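Side-chain contacts in sulfur carrier protein ThiS adenylyltransferase (Escherichia coli, PDB 1ZUD), which catalyses the adenylation by ATP of the C-terminal glycine carboxyl group of the sulfur carrier protein ThiS, a step in thiamine biosynthesis: residues E134-C139 / C240-G245; D127-R132 / G168-L173; M159-P164 / L232-A237; Q30-G35 / Q105-E110; V121-T126 / L203-L208. All blocks are in the same frame, centred on the assembly; numbering follows the deposited sequence.

Contact 1. Residues E134-C139 / C240-G245. With ZN (zinc ion), chain H.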
# COMPACT_ATOMS: atom_id res chain seq x y z
N GLU C 134 22.52 9.05 8.15
CA GLU C 134 23.79 8.47 7.72
C GLU C 134 23.64 7.79 6.35
O GLU C 134 24.52 7.87 5.51
CB GLU C 134 24.36 7.46 8.77
CG GLU C 134 25.92 7.51 8.80
CD GLU C 134 26.65 6.27 9.40
OE1 GLU C 134 26.12 5.62 10.32
OE2 GLU C 134 27.78 5.96 8.95
N ILE C 135 22.53 7.08 6.14
CA ILE C 135 22.28 6.40 4.89
C ILE C 135 22.12 7.40 3.72
O ILE C 135 22.65 7.18 2.63
CB ILE C 135 20.98 5.51 4.99
CG1 ILE C 135 21.25 4.33 5.95
CG2 ILE C 135 20.58 4.96 3.62
CD1 ILE C 135 19.87 3.65 6.46
N ASN C 136 21.37 8.47 3.98
CA ASN C 136 21.15 9.49 2.99
C ASN C 136 22.49 10.12 2.59
O ASN C 136 22.75 10.35 1.40
CB ASN C 136 20.23 10.57 3.56
CG ASN C 136 20.12 11.79 2.63
OD1 ASN C 136 19.50 11.73 1.58
ND2 ASN C 136 20.75 12.91 3.02
N ALA C 137 23.33 10.41 3.58
CA ALA C 137 24.65 11.04 3.31
C ALA C 137 25.50 10.10 2.43
O ALA C 137 26.17 10.54 1.51
CB ALA C 137 25.39 11.33 4.63
N ALA C 138 25.46 8.80 2.72
CA ALA C 138 26.23 7.84 1.93
C ALA C 138 25.67 7.72 0.51
O ALA C 138 26.44 7.66 -0.44
CB ALA C 138 26.22 6.42 2.59
N CYS C 139 24.34 7.67 0.37
CA CYS C 139 23.76 7.55 -0.95
C CYS C 139 24.09 8.77 -1.82
O CYS C 139 24.41 8.62 -3.01
CB CYS C 139 22.21 7.40 -0.84
SG CYS C 139 21.83 5.68 -0.20
N CYS C 240 21.88 22.89 2.07
CA CYS C 240 22.00 21.48 2.52
C CYS C 240 23.46 21.03 2.61
O CYS C 240 24.19 21.05 1.65
CB CYS C 240 21.26 20.52 1.56
SG CYS C 240 21.36 18.79 2.19
N PRO C 241 23.90 20.57 3.79
CA PRO C 241 25.30 20.13 3.93
C PRO C 241 25.64 18.81 3.24
O PRO C 241 26.79 18.44 3.16
CB PRO C 241 25.50 20.03 5.44
CG PRO C 241 24.09 19.70 5.94
CD PRO C 241 23.18 20.56 5.08
N VAL C 242 24.63 18.10 2.73
CA VAL C 242 24.86 16.83 2.06
C VAL C 242 24.86 16.96 0.54
O VAL C 242 25.79 16.54 -0.12
CB VAL C 242 23.75 15.75 2.46
CG1 VAL C 242 23.91 14.48 1.58
CG2 VAL C 242 23.90 15.37 3.90
N CYS C 243 23.82 17.53 -0.04
CA CYS C 243 23.76 17.61 -1.50
C CYS C 243 24.00 19.06 -1.95
O CYS C 243 23.90 19.35 -3.13
CB CYS C 243 22.38 17.14 -2.02
SG CYS C 243 20.98 18.29 -1.65
N GLY C 244 24.27 19.92 -0.99
CA GLY C 244 24.49 21.33 -1.25
C GLY C 244 25.62 21.55 -2.23
O GLY C 244 25.74 22.65 -2.78
N GLY C 245 26.46 20.53 -2.43
CA GLY C 245 27.58 20.66 -3.36
C GLY C 245 28.72 21.55 -2.87
O GLY C 245 29.90 21.14 -3.00
ZN ZN H . 20.08 17.89 0.56
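Ala-137, on helix 129-141, and Val-242, in the irregular loop 240-245, make the closest backbone approach, with their CA atoms 5.9 Å apart. The side chain of Val-242 points at the helix. Its CG1 branch does most of the touching and sits 3.9 Å from Ala-137 CA. Its CG2 branch lies 4.4 Å from Ala-137 CB. Asn-136 reaches the same valine at a slant: its CG is anti to the backbone N (chi1 172°), which carries the amide off the helix, and ND2 comes 3.8 Å from Val-242 CG1. This is packing of an amide against a methyl. OD1 accepts a hydrogen bond from Tyr-170 N, which fixes the amide while its ND2 edges up to the valine.

The loop forms a zinc knuckle of the Cys-Pro-Val-Cys-Gly type. Cys-240 SG binds the zinc ion at 2.3 Å and Cys-243 SG binds it at 2.4 Å. Cys-169 and Cys-172 complete the four-cysteine site. Two backbone N-H groups of the turn point at Cys-240 SG. Val-242 N donates to it over 3.4 Å, and Cys-243 N donates to it from 3.6 Å in a nearly straight bond (172°). A weak bond from Gly-244 N to Cys-240 O follows the same turn. The side chain of Arg-171 also packs on Val-242.

Four cysteine ligands probably give the site a net negative charge. The two N-H donors on Cys-240 SG are likely to offset part of it and to hold the loop in shape, while Val-242 joins the knuckle to the helix through methyl packing on Ala-137 and on the amide of Asn-136.

Contact 2. Residues D127-R132 / G168-L173. With ZN (zinc ion), chain H.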
# COMPACT_ATOMS: atom_id res chain seq x y z
N ASP C 127 14.65 2.65 11.63
CA ASP C 127 13.66 3.21 12.54
C ASP C 127 14.16 4.38 13.39
O ASP C 127 13.61 4.60 14.47
CB ASP C 127 13.22 2.13 13.52
CG ASP C 127 14.40 1.64 14.35
OD1 ASP C 127 14.25 0.66 15.11
OD2 ASP C 127 15.49 2.25 14.25
N ASN C 128 15.20 5.08 12.96
CA ASN C 128 15.59 6.25 13.75
C ASN C 128 16.28 7.26 12.83
O ASN C 128 16.91 6.87 11.84
CB ASN C 128 16.49 5.84 14.92
CG ASN C 128 17.78 5.26 14.46
OD1 ASN C 128 18.79 5.97 14.30
ND2 ASN C 128 17.78 3.95 14.22
N MET C 129 16.16 8.54 13.17
CA MET C 129 16.69 9.65 12.40
C MET C 129 18.18 9.57 12.13
O MET C 129 18.61 9.77 11.02
CB MET C 129 16.45 10.98 13.11
CG MET C 129 15.03 11.25 13.50
SD MET C 129 14.39 12.38 12.30
CE MET C 129 13.89 11.20 11.19
N ALA C 130 18.96 9.29 13.17
CA ALA C 130 20.42 9.27 13.00
C ALA C 130 20.88 8.31 11.92
O ALA C 130 21.72 8.67 11.08
CB ALA C 130 21.12 8.96 14.34
N THR C 131 20.39 7.07 11.95
CA THR C 131 20.75 6.11 10.92
C THR C 131 20.23 6.57 9.54
O THR C 131 20.93 6.44 8.54
CB THR C 131 20.11 4.74 11.25
OG1 THR C 131 20.52 4.36 12.57
CG2 THR C 131 20.57 3.69 10.30
N ARG C 132 19.00 7.08 9.49
CA ARG C 132 18.47 7.53 8.23
C ARG C 132 19.34 8.66 7.68
O ARG C 132 19.61 8.70 6.48
CB ARG C 132 17.01 8.00 8.38
CG ARG C 132 15.97 6.85 8.65
CD ARG C 132 14.59 7.42 8.98
NE ARG C 132 13.58 6.39 9.23
CZ ARG C 132 12.98 5.68 8.27
NH1 ARG C 132 13.28 5.87 6.98
NH2 ARG C 132 12.05 4.80 8.58
N GLY C 168 16.63 17.69 -4.15
CA GLY C 168 17.27 17.60 -2.86
C GLY C 168 17.40 16.17 -2.32
O GLY C 168 17.25 15.19 -3.03
N CYS C 169 17.63 16.07 -1.04
CA CYS C 169 17.86 14.75 -0.45
C CYS C 169 17.07 14.67 0.86
O CYS C 169 16.22 15.58 1.17
CB CYS C 169 19.41 14.58 -0.22
SG CYS C 169 20.02 15.57 1.14
N TYR C 170 17.32 13.64 1.65
CA TYR C 170 16.50 13.47 2.89
C TYR C 170 16.79 14.62 3.87
O TYR C 170 15.89 15.12 4.59
CB TYR C 170 16.85 12.14 3.57
CG TYR C 170 16.01 11.80 4.81
CD1 TYR C 170 14.80 11.11 4.69
CD2 TYR C 170 16.48 12.09 6.08
CE1 TYR C 170 14.08 10.69 5.84
CE2 TYR C 170 15.80 11.69 7.20
CZ TYR C 170 14.60 10.99 7.08
OH TYR C 170 13.98 10.60 8.23
N ARG C 171 18.05 15.04 3.88
CA ARG C 171 18.49 16.13 4.74
C ARG C 171 17.95 17.50 4.29
O ARG C 171 17.87 18.41 5.10
CB ARG C 171 20.04 16.15 4.82
CG ARG C 171 20.67 17.38 5.49
CD ARG C 171 20.57 17.38 6.98
NE ARG C 171 21.14 18.60 7.57
CZ ARG C 171 20.65 19.83 7.40
NH1 ARG C 171 19.55 20.07 6.66
NH2 ARG C 171 21.23 20.85 8.02
N CYS C 172 17.53 17.66 3.04
CA CYS C 172 16.93 18.96 2.64
C CYS C 172 15.57 19.13 3.29
O CYS C 172 15.12 20.23 3.62
CB CYS C 172 16.71 19.08 1.12
SG CYS C 172 18.22 19.14 0.09
N LEU C 173 14.88 18.01 3.48
CA LEU C 173 13.54 18.01 4.08
C LEU C 173 13.56 18.00 5.60
O LEU C 173 12.77 18.67 6.25
CB LEU C 173 12.78 16.77 3.57
CG LEU C 173 11.39 16.49 4.15
CD1 LEU C 173 10.49 17.69 3.85
CD2 LEU C 173 10.79 15.18 3.49
ZN ZN H . 20.08 17.89 0.56
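Asn-128 OD1 is gripped by two donors of Thr-131, OG1 at 2.9 Å and the backbone N at 3.0 Å. The second is the N-cap bond of helix 129-141, and it comes from above the carbonyl plane. Asn-128 ND2 donates to Asp-127 OD2 over 2.9 Å, close to its own amide plane. Residues 127 to 131 belong to the ATP site.

From the first turn of the helix, Met-129 and Arg-132 meet Tyr-170. A chi1 of -176° swings the ring away from its own N and toward the helix. Met-129 CE comes tightly to the ring edge. Arg-132 meets the hydroxyl with its CD methylene, 3.3 Å from Tyr-170 OH. The guanidinium is not laid on the ring, although the two planes are only 15° apart. Its charge goes to a salt bridge with Asp-124, and NE donates to Ala-64 O of the ThiS chain. A serine in place of Tyr-170 would probably leave Met-129 CE and the Arg-132 methylenes without the ring and OH they pack on.

Tyr-170 sits within the first Cys-X-X-Cys pair of the zinc site. Cys-169 and Cys-172 both bind the metal, and Cys-169 N donates to Cys-172 SG over 3.3 Å.

Contact 3. Residues M159-P164 / L232-A237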
# COMPACT_ATOMS: atom_id res chain seq x y z
N MET C 159 9.43 8.51 -0.03
CA MET C 159 10.05 9.38 -1.05
C MET C 159 11.07 8.58 -1.81
O MET C 159 11.80 7.76 -1.22
CB MET C 159 10.88 10.53 -0.44
CG MET C 159 10.40 11.16 0.77
SD MET C 159 11.73 12.34 1.18
CE MET C 159 12.18 11.68 2.71
N VAL C 160 11.17 8.87 -3.11
CA VAL C 160 12.19 8.25 -3.99
C VAL C 160 13.21 9.38 -4.32
O VAL C 160 12.84 10.40 -4.96
CB VAL C 160 11.61 7.73 -5.29
CG1 VAL C 160 12.76 7.12 -6.11
CG2 VAL C 160 10.50 6.64 -5.01
N LEU C 161 14.46 9.23 -3.88
CA LEU C 161 15.46 10.29 -4.11
C LEU C 161 16.52 9.73 -5.03
O LEU C 161 17.17 8.69 -4.74
CB LEU C 161 16.09 10.72 -2.80
CG LEU C 161 15.16 11.00 -1.66
CD1 LEU C 161 15.96 10.98 -0.34
CD2 LEU C 161 14.50 12.30 -1.89
N THR C 162 16.68 10.37 -6.17
CA THR C 162 17.66 9.86 -7.14
C THR C 162 18.63 10.95 -7.61
O THR C 162 18.29 12.12 -7.56
CB THR C 162 16.97 9.33 -8.43
OG1 THR C 162 16.27 10.42 -9.07
CG2 THR C 162 15.94 8.24 -8.08
N PRO C 163 19.86 10.57 -8.00
CA PRO C 163 20.89 11.52 -8.51
C PRO C 163 20.22 12.05 -9.80
O PRO C 163 19.50 11.30 -10.45
CB PRO C 163 22.07 10.60 -8.90
CG PRO C 163 21.91 9.41 -8.08
CD PRO C 163 20.39 9.20 -7.87
N PRO C 164 20.52 13.28 -10.25
CA PRO C 164 21.43 14.27 -9.70
C PRO C 164 20.83 15.05 -8.57
O PRO C 164 21.23 16.19 -8.33
CB PRO C 164 21.78 15.15 -10.91
CG PRO C 164 20.49 15.30 -11.56
CD PRO C 164 19.89 13.82 -11.48
N LEU C 232 3.51 15.60 -2.19
CA LEU C 232 4.09 16.96 -2.08
C LEU C 232 5.39 16.99 -2.86
O LEU C 232 6.18 16.05 -2.80
CB LEU C 232 4.35 17.28 -0.60
CG LEU C 232 3.10 17.08 0.28
CD1 LEU C 232 3.51 17.21 1.76
CD2 LEU C 232 2.02 18.17 -0.11
N ALA C 233 5.62 18.07 -3.61
CA ALA C 233 6.85 18.17 -4.39
C ALA C 233 7.96 18.54 -3.44
O ALA C 233 7.83 19.55 -2.71
CB ALA C 233 6.69 19.29 -5.50
N LEU C 234 9.05 17.77 -3.43
CA LEU C 234 10.18 18.05 -2.57
C LEU C 234 10.93 19.29 -3.14
O LEU C 234 10.68 19.69 -4.29
CB LEU C 234 11.14 16.85 -2.53
CG LEU C 234 10.56 15.64 -1.73
CD1 LEU C 234 11.42 14.41 -1.91
CD2 LEU C 234 10.50 16.05 -0.25
N ARG C 235 11.82 19.89 -2.36
CA ARG C 235 12.57 21.06 -2.88
C ARG C 235 13.94 21.07 -2.22
O ARG C 235 14.04 20.99 -0.99
CB ARG C 235 11.84 22.37 -2.52
CG ARG C 235 12.60 23.68 -2.90
CD ARG C 235 12.31 24.15 -4.35
NE ARG C 235 13.10 25.33 -4.75
CZ ARG C 235 14.33 25.30 -5.30
NH1 ARG C 235 14.94 24.14 -5.55
NH2 ARG C 235 14.95 26.43 -5.61
N ARG C 236 15.00 21.17 -3.00
CA ARG C 236 16.30 21.17 -2.36
C ARG C 236 16.53 22.43 -1.53
O ARG C 236 15.91 23.48 -1.76
CB ARG C 236 17.41 20.92 -3.39
CG ARG C 236 17.55 21.91 -4.47
CD ARG C 236 18.81 21.62 -5.30
NE ARG C 236 19.00 22.72 -6.23
CZ ARG C 236 18.43 22.81 -7.44
NH1 ARG C 236 17.62 21.85 -7.90
NH2 ARG C 236 18.66 23.90 -8.17
N ALA C 237 17.33 22.26 -0.49
CA ALA C 237 17.65 23.37 0.39
C ALA C 237 19.04 23.88 -0.05
O ALA C 237 20.00 23.11 -0.11
CB ALA C 237 17.69 22.92 1.84
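The antiparallel end of the mixed sheet holds this contact, where Met-159 and Leu-161 of strand 155-161 meet Leu-234, just past the end of strand 228-233. Strand 218-223 runs between the two. The CA atoms of Met-159 and Leu-234 therefore stay 8.8 Å apart, and the side chains must reach across one face of the sheet.

The CD1 methyl of Leu-234 is the meeting point. It lies 3.7 Å from Met-159 SD and 3.7 Å from Leu-161 CD2. The stem of the methionine is near as well, with Met-159 CB 4.2 Å from Leu-234 CD1. The CD2 methyl of Leu-234 is further off, 4.2 Å from Met-159 SD. Leu-234 stands roughly square to both partners, and its CD1 methyl touches the sulfur of one and a methyl of the other. Met-159 and Leu-161 are two residues apart on their strand, which lets both serve one leucine.

Leu-219 of the strand between them and Leu-173 of helix 170-173 each pack on both Met-159 and Leu-234. Strand 228-233 is the last strand of the sheet within this chain. Ala-233 makes backbone hydrogen bonds to the ThiS chain, consistent with the edge strand carrying its pairing on into ThiS.

The Met-159 chain runs straight through chi2 and bends at chi3 (-118°). The bend leaves SD against the leucine and turns the CE methyl away, to pack on the ring of Tyr-170.

Contact 4. Residues Q30-G35 / Q105-E110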
# COMPACT_ATOMS: atom_id res chain seq x y z
N GLN C 30 21.33 -5.16 -8.07
CA GLN C 30 21.63 -5.39 -6.67
C GLN C 30 20.91 -4.38 -5.80
O GLN C 30 21.00 -3.16 -6.01
CB GLN C 30 23.17 -5.36 -6.41
CG GLN C 30 23.44 -5.57 -4.87
CD GLN C 30 24.90 -5.81 -4.52
OE1 GLN C 30 25.65 -6.46 -5.28
NE2 GLN C 30 25.31 -5.31 -3.37
N VAL C 31 20.20 -4.87 -4.79
CA VAL C 31 19.45 -3.96 -3.90
C VAL C 31 19.89 -4.17 -2.47
O VAL C 31 20.06 -5.32 -2.00
CB VAL C 31 17.90 -4.20 -4.00
CG1 VAL C 31 17.14 -3.41 -2.88
CG2 VAL C 31 17.37 -3.70 -5.35
N LEU C 32 20.14 -3.06 -1.79
CA LEU C 32 20.48 -3.14 -0.38
C LEU C 32 19.24 -2.71 0.43
O LEU C 32 18.74 -1.57 0.28
CB LEU C 32 21.68 -2.22 -0.02
CG LEU C 32 22.03 -1.98 1.46
CD1 LEU C 32 22.52 -3.28 2.20
CD2 LEU C 32 23.08 -0.89 1.51
N ILE C 33 18.77 -3.62 1.30
CA ILE C 33 17.64 -3.32 2.18
C ILE C 33 18.22 -3.14 3.60
O ILE C 33 18.78 -4.09 4.21
CB ILE C 33 16.56 -4.46 2.18
CG1 ILE C 33 16.02 -4.66 0.74
CG2 ILE C 33 15.39 -4.08 3.19
CD1 ILE C 33 15.14 -5.96 0.54
N ILE C 34 18.13 -1.93 4.13
CA ILE C 34 18.65 -1.68 5.47
C ILE C 34 17.47 -1.64 6.45
O ILE C 34 16.68 -0.72 6.41
CB ILE C 34 19.42 -0.37 5.50
CG1 ILE C 34 20.48 -0.41 4.39
CG2 ILE C 34 20.14 -0.23 6.82
CD1 ILE C 34 21.19 0.96 4.24
N GLY C 35 17.36 -2.66 7.32
CA GLY C 35 16.25 -2.75 8.24
C GLY C 35 15.34 -3.89 7.81
O GLY C 35 14.81 -3.88 6.73
N GLN C 105 24.30 -6.69 11.11
CA GLN C 105 25.01 -5.61 11.71
C GLN C 105 24.24 -4.31 11.53
O GLN C 105 23.24 -4.25 10.78
CB GLN C 105 26.45 -5.57 11.11
CG GLN C 105 26.49 -5.10 9.69
CD GLN C 105 27.89 -5.12 9.08
OE1 GLN C 105 28.25 -6.07 8.39
NE2 GLN C 105 28.67 -4.07 9.33
N ARG C 106 24.65 -3.29 12.28
CA ARG C 106 24.06 -1.94 12.22
C ARG C 106 25.08 -1.30 11.31
O ARG C 106 26.18 -0.97 11.74
CB ARG C 106 24.08 -1.25 13.60
CG ARG C 106 23.49 0.18 13.59
CD ARG C 106 23.41 0.77 15.00
NE ARG C 106 22.91 2.15 15.04
CZ ARG C 106 23.62 3.23 14.73
NH1 ARG C 106 24.88 3.13 14.33
NH2 ARG C 106 23.06 4.44 14.83
N LEU C 107 24.69 -1.16 10.05
CA LEU C 107 25.60 -0.64 9.04
C LEU C 107 25.92 0.78 9.30
O LEU C 107 25.02 1.60 9.38
CB LEU C 107 24.97 -0.72 7.65
CG LEU C 107 24.93 -2.06 6.93
CD1 LEU C 107 24.22 -1.90 5.57
CD2 LEU C 107 26.39 -2.54 6.73
N THR C 108 27.20 1.06 9.41
CA THR C 108 27.63 2.42 9.62
C THR C 108 29.06 2.60 9.10
O THR C 108 29.80 1.62 8.87
CB THR C 108 27.55 2.79 11.15
OG1 THR C 108 27.90 4.16 11.32
CG2 THR C 108 28.52 1.92 11.98
N GLY C 109 29.45 3.85 8.94
CA GLY C 109 30.79 4.14 8.48
C GLY C 109 31.22 3.42 7.23
O GLY C 109 30.49 3.37 6.23
N GLU C 110 32.42 2.84 7.30
CA GLU C 110 32.98 2.14 6.16
C GLU C 110 32.16 0.96 5.62
O GLU C 110 32.08 0.75 4.42
CB GLU C 110 34.39 1.67 6.54
CG GLU C 110 35.08 0.80 5.55
CD GLU C 110 36.21 0.02 6.20
OE1 GLU C 110 35.94 -1.07 6.77
OE2 GLU C 110 37.37 0.50 6.16
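Leu-32 is the first residue of strand 30-34 to meet Leu-107. Its side chain points at the loop that leads into helix 109-118. A chi1 of 169° swings the isobutyl group to where CD1 meets its counterpart. The two leucines reach for each other tip to tip, and Leu-32 CD1 is 4.0 Å from Leu-107 CD1. Around this pair, Leu-32 also packs on Val-56 of strand 54-58 and on Ala-115 of helix 109-118.

Two residues on, Ile-34 meets the same methyl. Its CG1 lies 4.2 Å from Leu-107 CD1, and Leu-107 comes at the isoleucine roughly square on. The touch is thus on the stem of the longer branch. The end of that branch goes on to helix 129-141, where Ile-34 CD1 is 3.7 Å from Ile-135 CD1.

Strand 30-34 is the first strand of the Rossmann-type fold of this family. It ends at Gly-35, which fits the first glycine of a GxGxxG pattern with Gly-37 and Gly-40. At the backbone angles of Gly-35 a CB would press against the carbonyl oxygen of Ile-34, so a residue without a side chain suits the turn. Gly-38 in this turn and Leu-107 across from the strand are both ATP-site residues.

Leu-107 sends one methyl to both strand residues and also packs on Ala-58. The loop after it is held by a carboxylate of helix 129-141. Glu-134 OE1 is hydrogen-bonded to Thr-108 OG1, and Glu-134 OE2 to Gly-109 N.

Contact 5. Residues V121-T126 / L203-L208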
# COMPACT_ATOMS: atom_id res chain seq x y z
N VAL C 121 20.52 0.29 -5.86
CA VAL C 121 19.52 1.15 -5.18
C VAL C 121 19.44 0.72 -3.73
O VAL C 121 19.59 -0.47 -3.42
CB VAL C 121 18.09 1.05 -5.83
CG1 VAL C 121 17.58 -0.38 -5.83
CG2 VAL C 121 17.11 1.91 -5.02
N VAL C 122 19.19 1.68 -2.86
CA VAL C 122 19.13 1.36 -1.43
C VAL C 122 17.71 1.57 -0.88
O VAL C 122 17.04 2.58 -1.22
CB VAL C 122 20.14 2.27 -0.65
CG1 VAL C 122 19.99 2.08 0.92
CG2 VAL C 122 21.57 1.99 -1.11
N LEU C 123 17.22 0.62 -0.08
CA LEU C 123 15.92 0.82 0.57
C LEU C 123 16.21 1.09 2.03
O LEU C 123 16.82 0.25 2.74
CB LEU C 123 14.99 -0.39 0.48
CG LEU C 123 14.48 -1.02 -0.79
CD1 LEU C 123 13.04 -1.55 -0.62
CD2 LEU C 123 14.59 -0.05 -1.90
N ASP C 124 15.84 2.30 2.48
CA ASP C 124 16.00 2.67 3.89
C ASP C 124 14.71 2.23 4.63
O ASP C 124 13.67 2.84 4.49
CB ASP C 124 16.19 4.18 4.06
CG ASP C 124 16.01 4.66 5.51
OD1 ASP C 124 16.06 3.85 6.47
OD2 ASP C 124 15.79 5.88 5.69
N CYS C 125 14.83 1.17 5.41
CA CYS C 125 13.71 0.62 6.15
C CYS C 125 14.08 0.61 7.63
O CYS C 125 13.71 -0.32 8.36
CB CYS C 125 13.46 -0.80 5.69
SG CYS C 125 13.13 -0.95 3.95
N THR C 126 14.81 1.64 8.07
CA THR C 126 15.27 1.69 9.47
C THR C 126 14.28 2.42 10.38
O THR C 126 13.19 2.79 9.95
CB THR C 126 16.72 2.30 9.61
OG1 THR C 126 16.75 3.66 9.13
CG2 THR C 126 17.71 1.46 8.80
N LEU C 203 7.87 -1.70 -4.99
CA LEU C 203 7.32 -1.24 -6.25
C LEU C 203 8.26 -0.16 -6.87
O LEU C 203 8.57 -0.21 -8.06
CB LEU C 203 5.94 -0.56 -6.03
CG LEU C 203 4.84 -0.75 -7.12
CD1 LEU C 203 3.87 0.44 -7.03
CD2 LEU C 203 5.32 -0.98 -8.55
N GLU C 204 8.65 0.83 -6.08
CA GLU C 204 9.51 1.91 -6.62
C GLU C 204 10.85 1.31 -7.09
O GLU C 204 11.43 1.72 -8.10
CB GLU C 204 9.72 2.98 -5.50
CG GLU C 204 8.41 3.77 -5.20
CD GLU C 204 7.76 4.35 -6.45
OE1 GLU C 204 6.51 4.40 -6.57
OE2 GLU C 204 8.53 4.75 -7.36
N ALA C 205 11.34 0.31 -6.38
CA ALA C 205 12.61 -0.32 -6.75
C ALA C 205 12.54 -1.04 -8.07
O ALA C 205 13.46 -0.97 -8.90
CB ALA C 205 13.09 -1.30 -5.65
N ILE C 206 11.45 -1.73 -8.29
CA ILE C 206 11.27 -2.47 -9.53
C ILE C 206 11.17 -1.52 -10.69
O ILE C 206 11.74 -1.79 -11.75
CB ILE C 206 10.00 -3.35 -9.45
CG1 ILE C 206 10.26 -4.43 -8.38
CG2 ILE C 206 9.68 -3.99 -10.79
CD1 ILE C 206 9.00 -5.11 -7.87
N LYS C 207 10.46 -0.42 -10.50
CA LYS C 207 10.33 0.57 -11.58
C LYS C 207 11.69 1.20 -11.88
O LYS C 207 12.06 1.36 -13.08
CB LYS C 207 9.30 1.67 -11.21
CG LYS C 207 7.84 1.15 -11.23
CD LYS C 207 6.82 2.27 -11.03
CE LYS C 207 7.01 2.91 -9.64
NZ LYS C 207 6.03 4.02 -9.45
N LEU C 208 12.44 1.53 -10.82
CA LEU C 208 13.73 2.16 -11.05
C LEU C 208 14.69 1.20 -11.73
O LEU C 208 15.38 1.59 -12.68
CB LEU C 208 14.34 2.63 -9.75
CG LEU C 208 15.85 2.90 -9.88
CD1 LEU C 208 16.09 4.26 -10.51
CD2 LEU C 208 16.46 2.85 -8.52
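Val-121 lies alongside Leu-208, and the two side chains run past each other in opposite directions. Leu-208 CD2 is 3.6 Å from Val-121 CB and 3.7 Å from Val-121 CG2. Leu-208 was deposited in two conformers, so this fit is less certain than the rest. The contact packs helix 191-210 on one face of the Rossmann-type sheet, against strand 121-124. Helix 129-141 packs on the other face.

The first torsion of Val-121 puts CG2 opposite its own N, which lays CG2 beside the leucine methyl, next to CB. CG1 turns to the neighbouring strand and meets Val-31. Further up the strand, Leu-123 CD2 reaches Ala-205 CB at 4.2 Å. The alanine is small enough for the helix to come close. Leu-123 also packs on Ala-43 and Leu-47 of helix 40-50.

On the helix, Lys-207 NZ makes a 2.9 Å salt bridge to Glu-204 OE1. The same NZ bonds to Gly-224 O of the second subunit, which places the pair at the dimer interface, and Glu-204 has a second salt bridge to Arg-220 of its own chain.

The strand ends in an Asx turn. Asp-124 OD1 accepts from Thr-126 OG1 at 2.8 Å on its syn side and from Thr-126 N at 3.0 Å on its anti side, 19° and 29° out of the carboxylate plane.

Overall arrangement
Contacts 1 and 2 share helix 129-141 and the zinc ion, and their centres are 9 Å apart. Each supplies two of the four cysteines; Cys-243 SG and Cys-172 SG are 3.4 Å apart. The centre of contact 3 is 12 Å from those of contacts 1 and 2, and it touches contact 2 through Tyr-170. Contacts 4 and 5 sit on neighbouring parallel strands, with centres 13 Å apart; Leu-123 N probably donates to Leu-32 O over 2.7 Å. Contact 2 lies next to the strand end of contact 5, with Arg-132 NH2 2.7 Å from Thr-126 O. ATP-site residues lie in contacts 2 and 4, whose centres are 15 Å apart. Contacts 3 and 4 do not touch, their nearest atoms being about 12 Å apart.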